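Local atomic coordinates of uncharacterized protein (PDB entry 2NSF), a protein that binds zinc and probably catalyses the mycothiol-dependent isomerization of maleylpyruvate. Residues E204-L209 against D224-S229. Residues are numbered along the deposited sequence; the frame is centred on the assembly and turned at random.
Sequences EGLVLL and DEVVVS
The peptide planes of 206-209 and 226-229 meet edge to edge, joined from Gly205 O to Leu209 N by four backbone hydrogen bonds. Leu206, Leu208, Val226 and Val228 lie on one face of the two strands, and Val207, Leu209, Val227 and Ser229 on the other. Between the facing edges, Val226 N bonds to Gly205 O and Val207 N to Val226 O. Val228 N then bonds to Val207 O, and Leu209 N to Val228 O at 2.8 Å. Val226 N sits above the carbonyl plane of Gly205, 40° out of it, whereas Val228 N lies nearly in line with the Val207 carbonyl. CA-H...O contacts fill in between, as from Val227 CA to Val207 O at 3.3 Å.

On the first face, Leu206 holds CG anti to its backbone N (chi1 180°) and beside the carbonyl carbon. From there it crosses obliquely to Val228, its CD1 lying 3.7 Å from Val228 CG2. Leu208 lies alongside Val228, with CD2 4.2 Å from Val228 CB. Tyr238 of helix 232-239 packs against Leu206, Leu208 and Val228. On the other face, Leu209 CB meets Val227 CG1 at 3.7 Å and Ser229 CB at 3.6 Å. Glu225 lays CG 3.8 Å from Gly205 O, while its carboxylate OE2 forms a salt bridge with Arg216.

At the start of the pair, water 1 donates to Glu204 O and Asp224 O and bridges the two backbones before the direct bonds begin. Gly205, with positive phi, makes the turn into its strand.

The strands are parallel, with axes 4.6 Å apart and inclined by 26°. They form the central pair of the mixed four-stranded sheet, order 2-1-3-4, in the MDMPI C-terminal domain, away from the zinc site, with helix 232-239 packed on one face.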
# COMPACT_ATOMS: atom_id res chain seq x y z
N GLU A 204 -20.53 -6.45 -6.91
CA GLU A 204 -21.50 -6.45 -8.01
C GLU A 204 -22.33 -5.17 -8.02
O GLU A 204 -22.94 -4.80 -7.02
CB GLU A 204 -22.43 -7.66 -7.91
CG GLU A 204 -21.72 -9.01 -7.86
CD GLU A 204 -22.70 -10.19 -7.86
OE1 GLU A 204 -23.82 -10.03 -7.34
OE2 GLU A 204 -22.33 -11.27 -8.36
N GLY A 205 -22.33 -4.49 -9.17
CA GLY A 205 -23.09 -3.26 -9.31
C GLY A 205 -22.47 -2.04 -8.66
O GLY A 205 -22.93 -0.92 -8.88
N LEU A 206 -21.42 -2.24 -7.86
CA LEU A 206 -20.76 -1.13 -7.18
C LEU A 206 -19.78 -0.41 -8.09
O LEU A 206 -18.89 -1.02 -8.68
CB LEU A 206 -20.02 -1.63 -5.93
CG LEU A 206 -19.28 -0.57 -5.11
CD1 LEU A 206 -20.27 0.45 -4.55
CD2 LEU A 206 -18.50 -1.23 -3.98
N VAL A 207 -19.93 0.91 -8.20
CA VAL A 207 -19.06 1.72 -9.04
C VAL A 207 -18.59 2.95 -8.26
O VAL A 207 -19.39 3.66 -7.67
CB VAL A 207 -19.81 2.22 -10.31
CG1 VAL A 207 -18.88 3.08 -11.16
CG2 VAL A 207 -20.31 1.03 -11.11
N LEU A 208 -17.28 3.19 -8.27
CA LEU A 208 -16.73 4.35 -7.59
C LEU A 208 -16.65 5.47 -8.61
O LEU A 208 -16.28 5.24 -9.76
CB LEU A 208 -15.32 4.06 -7.07
CG LEU A 208 -15.11 2.83 -6.19
CD1 LEU A 208 -13.68 2.84 -5.70
CD2 LEU A 208 -16.10 2.82 -5.02
N LEU A 209 -16.99 6.68 -8.20
CA LEU A 209 -16.95 7.81 -9.11
C LEU A 209 -16.09 8.94 -8.59
O LEU A 209 -16.34 9.46 -7.50
CB LEU A 209 -18.36 8.35 -9.37
CG LEU A 209 -18.45 9.66 -10.16
CD1 LEU A 209 -17.95 9.45 -11.59
CD2 LEU A 209 -19.90 10.15 -10.18
N ASP A 224 -28.09 -4.10 -10.05
CA ASP A 224 -28.42 -2.90 -9.34
C ASP A 224 -27.18 -2.07 -9.13
O ASP A 224 -26.32 -2.41 -8.32
CB ASP A 224 -29.09 -3.25 -8.02
CG ASP A 224 -30.36 -4.06 -8.23
OD1 ASP A 224 -31.10 -3.74 -9.18
OD2 ASP A 224 -30.60 -5.00 -7.45
N GLU A 225 -27.09 -0.98 -9.88
CA GLU A 225 -25.95 -0.10 -9.79
C GLU A 225 -26.02 0.79 -8.56
O GLU A 225 -27.07 1.36 -8.25
CB GLU A 225 -25.84 0.77 -11.03
CG GLU A 225 -24.64 1.69 -11.01
CD GLU A 225 -24.69 2.76 -12.09
OE1 GLU A 225 -25.59 3.62 -12.04
OE2 GLU A 225 -23.83 2.73 -12.98
N VAL A 226 -24.90 0.89 -7.86
CA VAL A 226 -24.78 1.75 -6.69
C VAL A 226 -23.51 2.54 -6.93
O VAL A 226 -22.42 1.98 -7.01
CB VAL A 226 -24.65 0.94 -5.39
CG1 VAL A 226 -24.45 1.89 -4.21
CG2 VAL A 226 -25.89 0.10 -5.18
N VAL A 227 -23.66 3.86 -7.08
CA VAL A 227 -22.51 4.72 -7.33
C VAL A 227 -22.07 5.44 -6.07
O VAL A 227 -22.85 6.18 -5.46
CB VAL A 227 -22.84 5.78 -8.41
CG1 VAL A 227 -21.60 6.60 -8.73
CG2 VAL A 227 -23.36 5.10 -9.66
N VAL A 228 -20.83 5.19 -5.66
CA VAL A 228 -20.26 5.84 -4.48
C VAL A 228 -19.32 6.88 -5.05
O VAL A 228 -18.33 6.55 -5.69
CB VAL A 228 -19.48 4.83 -3.62
CG1 VAL A 228 -18.75 5.56 -2.49
CG2 VAL A 228 -20.44 3.80 -3.05
N SER A 229 -19.63 8.16 -4.82
CA SER A 229 -18.82 9.23 -5.38
C SER A 229 -18.22 10.21 -4.39
O SER A 229 -18.68 10.35 -3.25
CB SER A 229 -19.65 10.00 -6.40
OG SER A 229 -20.79 10.57 -5.77
O HOH W 1 -24.55 -2.71 -6.24
O HOH W 2 -25.93 -5.75 -8.29